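Local coordinates for protein putative citrate lyase, alfa subunit (Streptococcus mutans, PDB 2HJ0) that is a putative alpha subunit of the citrate lyase CitF family, an alpha/beta protein built round two large, mostly parallel beta-sheets, at residues K32-Q37 and D159-V164; F276-G281 and R289-Q294; A283-T288 and T310-E315. One frame throughout, in Å; residues are numbered along the deposited sequence.

Contact 1: K32-Q37 and D159-V164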
loop_
_atom_site.group_PDB
_atom_site.type_symbol
_atom_site.label_atom_id
_atom_site.label_comp_id
_atom_site.label_asym_id
_atom_site.label_seq_id
_atom_site.Cartn_x
_atom_site.Cartn_y
_atom_site.Cartn_z
ATOM N N LYS A 32 -9.653 -14.825 -7.351
ATOM C CA LYS A 32 -8.309 -14.933 -6.809
ATOM C C LYS A 32 -7.487 -13.783 -7.364
ATOM O O LYS A 32 -7.205 -13.725 -8.565
ATOM C CB LYS A 32 -7.670 -16.254 -7.224
ATOM C CG LYS A 32 -7.615 -17.291 -6.131
ATOM C CD LYS A 32 -6.332 -17.187 -5.315
ATOM C CE LYS A 32 -5.106 -17.586 -6.134
ATOM N NZ LYS A 32 -4.804 -16.644 -7.259
ATOM N N GLU A 33 -7.121 -12.853 -6.490
ATOM C CA GLU A 33 -6.331 -11.706 -6.891
ATOM C C GLU A 33 -5.047 -12.171 -7.555
ATOM O O GLU A 33 -4.533 -13.258 -7.277
ATOM C CB GLU A 33 -6.005 -10.842 -5.674
ATOM C CG GLU A 33 -5.129 -9.633 -5.974
ATOM C CD GLU A 33 -4.786 -8.841 -4.727
ATOM O OE1 GLU A 33 -4.294 -9.443 -3.746
ATOM O OE2 GLU A 33 -5.004 -7.614 -4.727
ATOM N N SER A 34 -4.534 -11.342 -8.449
ATOM C CA SER A 34 -3.301 -11.643 -9.158
ATOM C C SER A 34 -2.108 -11.644 -8.192
ATOM O O SER A 34 -2.071 -10.863 -7.250
ATOM C CB SER A 34 -3.109 -10.587 -10.251
ATOM O OG SER A 34 -1.815 -10.632 -10.827
ATOM N N SER A 35 -1.151 -12.538 -8.406
ATOM C CA SER A 35 0.055 -12.571 -7.572
ATOM C C SER A 35 1.236 -12.403 -8.540
ATOM O O SER A 35 1.174 -12.842 -9.692
ATOM C CB SER A 35 0.181 -13.895 -6.804
ATOM O OG SER A 35 0.383 -14.990 -7.686
ATOM N N ARG A 36 2.310 -11.784 -8.065
ATOM C CA ARG A 36 3.474 -11.527 -8.896
ATOM C C ARG A 36 4.646 -12.449 -8.592
ATOM O O ARG A 36 4.683 -13.088 -7.546
ATOM C CB ARG A 36 3.898 -10.063 -8.718
ATOM C CG ARG A 36 4.040 -9.681 -7.268
ATOM C CD ARG A 36 4.071 -8.183 -7.013
ATOM N NE ARG A 36 4.151 -7.965 -5.563
ATOM C CZ ARG A 36 5.006 -7.147 -4.957
ATOM N NH1 ARG A 36 4.990 -7.046 -3.632
ATOM N NH2 ARG A 36 5.867 -6.430 -5.671
ATOM N N GLN A 37 5.585 -12.517 -9.536
ATOM C CA GLN A 37 6.797 -13.326 -9.409
ATOM C C GLN A 37 7.915 -12.428 -8.898
ATOM O O GLN A 37 8.589 -11.743 -9.677
ATOM C CB GLN A 37 7.189 -13.909 -10.760
ATOM C CG GLN A 37 6.541 -15.226 -11.073
ATOM C CD GLN A 37 7.277 -16.396 -10.457
ATOM O OE1 GLN A 37 6.784 -17.522 -10.476
ATOM N NE2 GLN A 37 8.469 -16.140 -9.915
ATOM N N ASP A 159 -6.439 -11.241 -15.604
ATOM C CA ASP A 159 -6.746 -11.638 -16.957
ATOM C C ASP A 159 -5.826 -10.845 -17.866
ATOM O O ASP A 159 -6.022 -10.777 -19.072
ATOM C CB ASP A 159 -8.229 -11.436 -17.284
ATOM C CG ASP A 159 -8.692 -10.057 -16.998
ATOM O OD1 ASP A 159 -9.926 -9.852 -16.881
ATOM O OD2 ASP A 159 -7.810 -9.176 -16.894
ATOM N N ILE A 160 -4.796 -10.278 -17.246
ATOM C CA ILE A 160 -3.753 -9.507 -17.912
ATOM C C ILE A 160 -2.612 -9.499 -16.887
ATOM O O ILE A 160 -2.869 -9.406 -15.688
ATOM C CB ILE A 160 -4.215 -8.078 -18.191
ATOM C CG1 ILE A 160 -3.068 -7.242 -18.752
ATOM C CG2 ILE A 160 -4.709 -7.459 -16.917
ATOM C CD1 ILE A 160 -3.381 -5.772 -18.830
ATOM N N HIS A 161 -1.361 -9.597 -17.335
ATOM C CA HIS A 161 -0.243 -9.635 -16.390
ATOM C C HIS A 161 0.985 -8.886 -16.895
ATOM O O HIS A 161 1.530 -9.200 -17.957
ATOM C CB HIS A 161 0.102 -11.094 -16.098
ATOM C CG HIS A 161 0.756 -11.314 -14.774
ATOM N ND1 HIS A 161 2.115 -11.209 -14.587
ATOM C CD2 HIS A 161 0.231 -11.629 -13.564
ATOM C CE1 HIS A 161 2.402 -11.448 -13.318
ATOM N NE2 HIS A 161 1.276 -11.707 -12.677
ATOM N N ILE A 162 1.437 -7.911 -16.116
ATOM C CA ILE A 162 2.579 -7.110 -16.516
ATOM C C ILE A 162 3.913 -7.752 -16.192
ATOM O O ILE A 162 4.190 -8.084 -15.044
ATOM C CB ILE A 162 2.523 -5.724 -15.859
ATOM C CG1 ILE A 162 1.163 -5.082 -16.130
ATOM C CG2 ILE A 162 3.624 -4.832 -16.418
ATOM C CD1 ILE A 162 0.936 -3.783 -15.364
ATOM N N ASP A 163 4.743 -7.931 -17.213
ATOM C CA ASP A 163 6.056 -8.528 -17.004
ATOM C C ASP A 163 7.001 -7.495 -16.422
ATOM O O ASP A 163 7.670 -7.734 -15.418
ATOM C CB ASP A 163 6.631 -9.053 -18.316
ATOM C CG ASP A 163 5.952 -10.314 -18.777
ATOM O OD1 ASP A 163 6.048 -11.335 -18.052
ATOM O OD2 ASP A 163 5.316 -10.285 -19.860
ATOM N N VAL A 164 7.061 -6.339 -17.063
ATOM C CA VAL A 164 7.934 -5.287 -16.591
ATOM C C VAL A 164 7.220 -3.960 -16.683
ATOM O O VAL A 164 6.664 -3.607 -17.725
ATOM C CB VAL A 164 9.215 -5.187 -17.432
ATOM C CG1 VAL A 164 10.121 -4.100 -16.873
ATOM C CG2 VAL A 164 9.926 -6.511 -17.445
#

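Contact 2: F276-G281 and R289-Q294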
loop_
_atom_site.group_PDB
_atom_site.type_symbol
_atom_site.label_atom_id
_atom_site.label_comp_id
_atom_site.label_asym_id
_atom_site.label_seq_id
_atom_site.Cartn_x
_atom_site.Cartn_y
_atom_site.Cartn_z
ATOM N N PHE A 276 -18.653 15.071 -4.609
ATOM C CA PHE A 276 -18.814 15.377 -6.015
ATOM C C PHE A 276 -17.501 15.355 -6.790
ATOM O O PHE A 276 -16.404 15.413 -6.220
ATOM C CB PHE A 276 -19.445 16.757 -6.184
ATOM C CG PHE A 276 -18.550 17.877 -5.752
ATOM C CD1 PHE A 276 -18.415 18.198 -4.409
ATOM C CD2 PHE A 276 -17.787 18.563 -6.679
ATOM C CE1 PHE A 276 -17.524 19.181 -4.003
ATOM C CE2 PHE A 276 -16.894 19.548 -6.272
ATOM C CZ PHE A 276 -16.762 19.856 -4.935
ATOM N N GLN A 277 -17.637 15.290 -8.107
ATOM C CA GLN A 277 -16.498 15.311 -9.000
ATOM C C GLN A 277 -16.895 16.158 -10.206
ATOM O O GLN A 277 -17.959 15.960 -10.786
ATOM C CB GLN A 277 -16.127 13.893 -9.445
ATOM C CG GLN A 277 -14.921 13.856 -10.365
ATOM C CD GLN A 277 -14.680 12.499 -10.981
ATOM O OE1 GLN A 277 -14.242 11.557 -10.321
ATOM N NE2 GLN A 277 -14.977 12.390 -12.262
ATOM N N THR A 278 -16.054 17.131 -10.551
ATOM C CA THR A 278 -16.310 17.997 -11.698
ATOM C C THR A 278 -15.239 17.799 -12.746
ATOM O O THR A 278 -14.236 17.123 -12.516
ATOM C CB THR A 278 -16.326 19.489 -11.323
ATOM O OG1 THR A 278 -15.142 19.806 -10.584
ATOM C CG2 THR A 278 -17.555 19.816 -10.494
ATOM N N GLY A 279 -15.457 18.414 -13.900
ATOM C CA GLY A 279 -14.523 18.288 -15.002
ATOM C C GLY A 279 -13.168 18.926 -14.799
ATOM O O GLY A 279 -12.879 19.536 -13.768
ATOM N N THR A 280 -12.328 18.782 -15.810
ATOM C CA THR A 280 -10.996 19.347 -15.768
ATOM C C THR A 280 -10.861 20.478 -16.789
ATOM O O THR A 280 -9.755 20.887 -17.122
ATOM C CB THR A 280 -9.927 18.262 -16.053
ATOM O OG1 THR A 280 -10.192 17.651 -17.321
ATOM C CG2 THR A 280 -9.952 17.195 -14.980
ATOM N N GLY A 281 -11.988 20.978 -17.282
ATOM C CA GLY A 281 -11.962 22.055 -18.255
ATOM C C GLY A 281 -13.339 22.272 -18.854
ATOM O O GLY A 281 -14.263 21.505 -18.581
ATOM N N ARG A 289 -17.755 26.939 -10.133
ATOM C CA ARG A 289 -17.883 28.351 -9.782
ATOM C C ARG A 289 -19.275 28.638 -9.250
ATOM O O ARG A 289 -19.429 29.174 -8.150
ATOM C CB ARG A 289 -17.623 29.250 -10.998
ATOM C CG ARG A 289 -18.047 30.694 -10.789
ATOM C CD ARG A 289 -18.106 31.479 -12.089
ATOM N NE ARG A 289 -16.786 31.787 -12.630
ATOM C CZ ARG A 289 -16.588 32.301 -13.840
ATOM N NH1 ARG A 289 -17.630 32.552 -14.622
ATOM N NH2 ARG A 289 -15.356 32.565 -14.268
ATOM N N PHE A 290 -20.289 28.279 -10.031
ATOM C CA PHE A 290 -21.676 28.514 -9.632
ATOM C C PHE A 290 -22.038 27.680 -8.421
ATOM O O PHE A 290 -22.795 28.116 -7.556
ATOM C CB PHE A 290 -22.627 28.198 -10.792
ATOM C CG PHE A 290 -22.319 28.970 -12.036
ATOM C CD1 PHE A 290 -21.304 28.556 -12.887
ATOM C CD2 PHE A 290 -22.992 30.154 -12.319
ATOM C CE1 PHE A 290 -20.958 29.312 -13.999
ATOM C CE2 PHE A 290 -22.656 30.920 -13.428
ATOM C CZ PHE A 290 -21.636 30.500 -14.270
HETATM N N MSE A 291 -21.478 26.482 -8.361
HETATM C CA MSE A 291 -21.740 25.580 -7.257
HETATM C C MSE A 291 -21.254 26.209 -5.945
HETATM O O MSE A 291 -21.992 26.244 -4.953
HETATM C CB MSE A 291 -21.028 24.252 -7.507
HETATM C CG MSE A 291 -21.835 23.027 -7.132
HETATM SE SE MSE A 291 -20.767 21.435 -7.274
HETATM C CE MSE A 291 -20.474 21.452 -9.191
ATOM N N ARG A 292 -20.013 26.703 -5.961
ATOM C CA ARG A 292 -19.398 27.352 -4.801
ATOM C C ARG A 292 -20.309 28.470 -4.274
ATOM O O ARG A 292 -20.617 28.524 -3.084
ATOM C CB ARG A 292 -18.022 27.940 -5.176
ATOM C CG ARG A 292 -17.232 28.500 -3.989
ATOM C CD ARG A 292 -15.859 29.025 -4.390
ATOM N NE ARG A 292 -15.922 30.408 -4.846
ATOM C CZ ARG A 292 -15.776 31.471 -4.060
ATOM N NH1 ARG A 292 -15.542 31.318 -2.762
ATOM N NH2 ARG A 292 -15.894 32.694 -4.569
ATOM N N GLU A 293 -20.729 29.352 -5.177
ATOM C CA GLU A 293 -21.604 30.463 -4.849
ATOM C C GLU A 293 -22.827 29.966 -4.081
ATOM O O GLU A 293 -23.171 30.501 -3.033
ATOM C CB GLU A 293 -22.044 31.162 -6.137
ATOM C CG GLU A 293 -22.725 32.509 -5.939
ATOM C CD GLU A 293 -23.376 33.031 -7.219
ATOM O OE1 GLU A 293 -22.666 33.142 -8.247
ATOM O OE2 GLU A 293 -24.595 33.334 -7.192
ATOM N N GLN A 294 -23.479 28.934 -4.599
ATOM C CA GLN A 294 -24.649 28.388 -3.934
ATOM C C GLN A 294 -24.295 27.754 -2.612
ATOM O O GLN A 294 -25.090 27.778 -1.678
ATOM C CB GLN A 294 -25.340 27.356 -4.821
ATOM C CG GLN A 294 -26.572 27.889 -5.543
ATOM C CD GLN A 294 -27.782 27.969 -4.642
ATOM O OE1 GLN A 294 -27.739 28.578 -3.576
ATOM N NE2 GLN A 294 -28.878 27.349 -5.071
#

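Contact 3: A283-T288 and T310-E315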
loop_
_atom_site.group_PDB
_atom_site.type_symbol
_atom_site.label_atom_id
_atom_site.label_comp_id
_atom_site.label_asym_id
_atom_site.label_seq_id
_atom_site.Cartn_x
_atom_site.Cartn_y
_atom_site.Cartn_z
ATOM N N ALA A 283 -17.126 23.578 -19.658
ATOM C CA ALA A 283 -18.273 23.819 -18.795
ATOM C C ALA A 283 -18.277 22.872 -17.601
ATOM O O ALA A 283 -18.663 23.257 -16.500
ATOM C CB ALA A 283 -19.567 23.658 -19.594
ATOM N N SER A 284 -17.858 21.631 -17.827
ATOM C CA SER A 284 -17.814 20.640 -16.757
ATOM C C SER A 284 -16.966 21.134 -15.586
ATOM O O SER A 284 -17.206 20.759 -14.435
ATOM C CB SER A 284 -17.240 19.321 -17.268
ATOM O OG SER A 284 -15.870 19.481 -17.577
ATOM N N LEU A 285 -15.969 21.963 -15.870
ATOM C CA LEU A 285 -15.127 22.498 -14.809
ATOM C C LEU A 285 -15.762 23.734 -14.200
ATOM O O LEU A 285 -15.854 23.850 -12.991
ATOM C CB LEU A 285 -13.741 22.854 -15.354
ATOM C CG LEU A 285 -12.807 23.731 -14.508
ATOM C CD1 LEU A 285 -12.544 23.140 -13.137
ATOM C CD2 LEU A 285 -11.517 23.881 -15.268
ATOM N N ALA A 286 -16.209 24.645 -15.056
ATOM C CA ALA A 286 -16.816 25.889 -14.613
ATOM C C ALA A 286 -17.970 25.690 -13.645
ATOM O O ALA A 286 -18.232 26.538 -12.796
ATOM C CB ALA A 286 -17.289 26.683 -15.815
ATOM N N VAL A 287 -18.669 24.574 -13.777
ATOM C CA VAL A 287 -19.795 24.303 -12.906
ATOM C C VAL A 287 -19.432 24.544 -11.440
ATOM O O VAL A 287 -20.289 24.936 -10.655
ATOM C CB VAL A 287 -20.297 22.851 -13.105
ATOM C CG1 VAL A 287 -19.245 21.870 -12.622
ATOM C CG2 VAL A 287 -21.602 22.639 -12.377
ATOM N N THR A 288 -18.168 24.335 -11.073
ATOM C CA THR A 288 -17.755 24.534 -9.683
ATOM C C THR A 288 -17.894 25.989 -9.215
ATOM O O THR A 288 -18.118 26.245 -8.034
ATOM C CB THR A 288 -16.289 24.085 -9.422
ATOM O OG1 THR A 288 -15.389 24.979 -10.077
ATOM C CG2 THR A 288 -16.053 22.701 -9.922
ATOM N N THR A 310 -7.983 19.990 -9.979
ATOM C CA THR A 310 -7.552 21.210 -10.673
ATOM C C THR A 310 -7.438 22.254 -9.575
ATOM O O THR A 310 -7.903 22.023 -8.457
ATOM C CB THR A 310 -8.577 21.724 -11.679
ATOM O OG1 THR A 310 -9.586 22.455 -10.984
ATOM C CG2 THR A 310 -9.223 20.583 -12.416
ATOM N N ASN A 311 -6.832 23.396 -9.886
ATOM C CA ASN A 311 -6.679 24.449 -8.889
ATOM C C ASN A 311 -8.005 24.880 -8.281
ATOM O O ASN A 311 -8.035 25.276 -7.123
ATOM C CB ASN A 311 -5.969 25.663 -9.485
ATOM C CG ASN A 311 -5.721 26.757 -8.458
ATOM O OD1 ASN A 311 -6.374 27.801 -8.487
ATOM N ND2 ASN A 311 -4.783 26.516 -7.534
ATOM N N ALA A 312 -9.094 24.797 -9.049
ATOM C CA ALA A 312 -10.405 25.184 -8.535
ATOM C C ALA A 312 -10.747 24.328 -7.338
ATOM O O ALA A 312 -11.376 24.779 -6.376
ATOM C CB ALA A 312 -11.453 25.015 -9.587
HETATM N N MSE A 313 -10.306 23.080 -7.397
HETATM C CA MSE A 313 -10.552 22.138 -6.323
HETATM C C MSE A 313 -9.727 22.483 -5.087
HETATM O O MSE A 313 -10.217 22.399 -3.965
HETATM C CB MSE A 313 -10.228 20.726 -6.800
HETATM C CG MSE A 313 -11.276 19.740 -6.377
HETATM SE SE MSE A 313 -13.047 20.411 -6.845
HETATM C CE MSE A 313 -13.576 18.910 -7.988
ATOM N N VAL A 314 -8.476 22.877 -5.306
ATOM C CA VAL A 314 -7.602 23.246 -4.214
ATOM C C VAL A 314 -8.192 24.491 -3.584
ATOM O O VAL A 314 -8.223 24.647 -2.359
ATOM C CB VAL A 314 -6.186 23.572 -4.714
ATOM C CG1 VAL A 314 -5.252 23.829 -3.531
ATOM C CG2 VAL A 314 -5.669 22.443 -5.573
ATOM N N GLU A 315 -8.676 25.373 -4.441
ATOM C CA GLU A 315 -9.289 26.616 -4.003
ATOM C C GLU A 315 -10.374 26.292 -2.979
ATOM O O GLU A 315 -10.370 26.840 -1.889
ATOM C CB GLU A 315 -9.900 27.342 -5.205
ATOM C CG GLU A 315 -9.625 28.836 -5.285
ATOM C CD GLU A 315 -8.434 29.192 -6.171
ATOM O OE1 GLU A 315 -7.267 29.032 -5.741
ATOM O OE2 GLU A 315 -8.673 29.635 -7.313
#

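Contact 1: K32-Q37 and D159-V164
His161 presents the edge of its imidazole to the backbone of Ser35 while the hydroxyl of Ser34 approaches the same ring obliquely. The single hydrogen bond across the contact runs from His161 NE2 to Ser35 O, 3.2 Å long and nearly straight, with an N-H...O angle of 167°. The oxygen lies close to the plane of the imidazole, at its edge, whereas the donor stands above the carbonyl plane, 36° out of it. CG of His161 lies anti to the backbone N (chi1 -154°), which carries the ring across from the loop after helix 148-157. That loop leads into strand 164-169, one of the parallel strands of a large beta-sheet in this alpha/beta fold, and the histidine links this helix-to-strand connection to the segment 32-37 near the N terminus. A histidine suits this place, since its stiff ring carries an N-H outward to the carbonyl; the closest pair of CA atoms, Ser34 CA and His161 CA, is still 8.1 Å apart. Ser34, small enough to sit beside the ring, brings OG to 3.6 Å from His161 CD2. Arg36 turns its guanidinium away from the histidine, its NE paired with Glu33 of the second subunit, where Lys32 and Gln37 also join an antiparallel ladder.

Contact 2: F276-G281 and R289-Q294
Met291 sits in the helical turn closed by the bond from Gln294 N to Phe290 O, 3.1 Å long, and its side chain reaches from there to Phe276 and Thr278. Met291, modelled as selenomethionine, places SE over one face of the Phe276 ring, 4.5 Å from the ring centroid and 21° off the ring normal. The selenium is displaced toward the rim, with CD2 of Phe276 as its nearest atom at 4.2 Å, in a Met-aromatic contact. Phe276 and Met291 do not meet head-on; the two side chains run past each other in opposite directions. The extended chi2 of Met291 carries SE out over the ring, and the bend at chi3 (-65°) turns CE to Thr278. There the approach is tip to tip, CE of Met291 lying 3.6 Å from CG2 of Thr278. With OG1 between the backbone N and the carbonyl carbon (chi1 51°), CG2 of Thr278 falls anti to the carbonyl carbon, and the branched residue offers a methyl to the helix.

Strand 275-277, helix 282-297 and strand 302-305 form a beta-alpha-beta unit, and this contact holds its first strand and the loop after it against its helix. The aromatic ring is also packed by Met313 and Leu316 of helix 311-318, while Met291 touches Ile264 of helix 251-265. Gln277, pointing the other way, hydrogen-bonds to Tyr354.

Phenylalanine suits a buried sheet position by offering a broad flat face, and methionine suits the helix because its flexible chain can follow both ring and methyl. With no hydrogen bond between the segments, the contact probably depends on dispersion and on the match of shapes, helped by the polarisable selenium, or by sulfur in the natural residue.

Contact 3: A283-T288 and T310-E315
Leu285 and Thr288, on successive turns of helix 282-297, face Thr310 and Ala312 at the start of helix 311-318. The two helices are consecutive in an alpha/beta fold, with strand 302-305 between them in sequence, and the contact packs the first against the N-terminal end of the second.

Apolar packing centres on Leu285. CG lies anti to the backbone N (chi1 166°), an orientation that brings the branched end closer to the neighbouring helix than the direction of CB alone would suggest. CD1 of Leu285 comes to 4.2 Å from CB of Ala312. Ala312, with its small methyl, fits where the segments come closest, Ala312 CA being 7.5 Å from Thr288 CA.

No hydrogen bond crosses between the segments; the polar groups find partners within their own segment or outside the pair. Thr310 is the N-cap of helix 311-318: its OG1 accepts a weak bond from Ala312 N at 3.1 Å, with an angle of 132°, and its carbonyl O accepts from Met313 N at 2.8 Å. A threonine is apt here, having an oxygen for the cap. The buried Thr288 OG1 is hydrogen-bonded to the hydroxyl of Tyr247.

Contacts between hydroxyl and methyl complete the interface. CD1 of Leu285 lies 3.7 Å from OG1 of Thr310, the two side chains passing in opposite directions, and OG1 of Thr288, between its own backbone N and carbonyl carbon (chi1 70°), is 4.0 Å from CB of Ala312.

From the N terminus, contact 1 comes first: it joins the segment 32-37 to the loop at 159-164, closing a span of 121 residues and tying the subunit interface to the first large sheet. It is finished before the others begin. Contact 2 then opens at 276-281, contact 3 opens at 283-288, contact 2 closes at 289-294 and contact 3 at 310-315, so these two cross. They share helix 282-297, their centres are about 5 Å apart, and together they tie strand 275-277 and helix 311-318 to that helix beside the second sheet. Contact 1 lies on the opposite side of the chain's centre from both, its nearest atoms about 22 Å from those of contact 2.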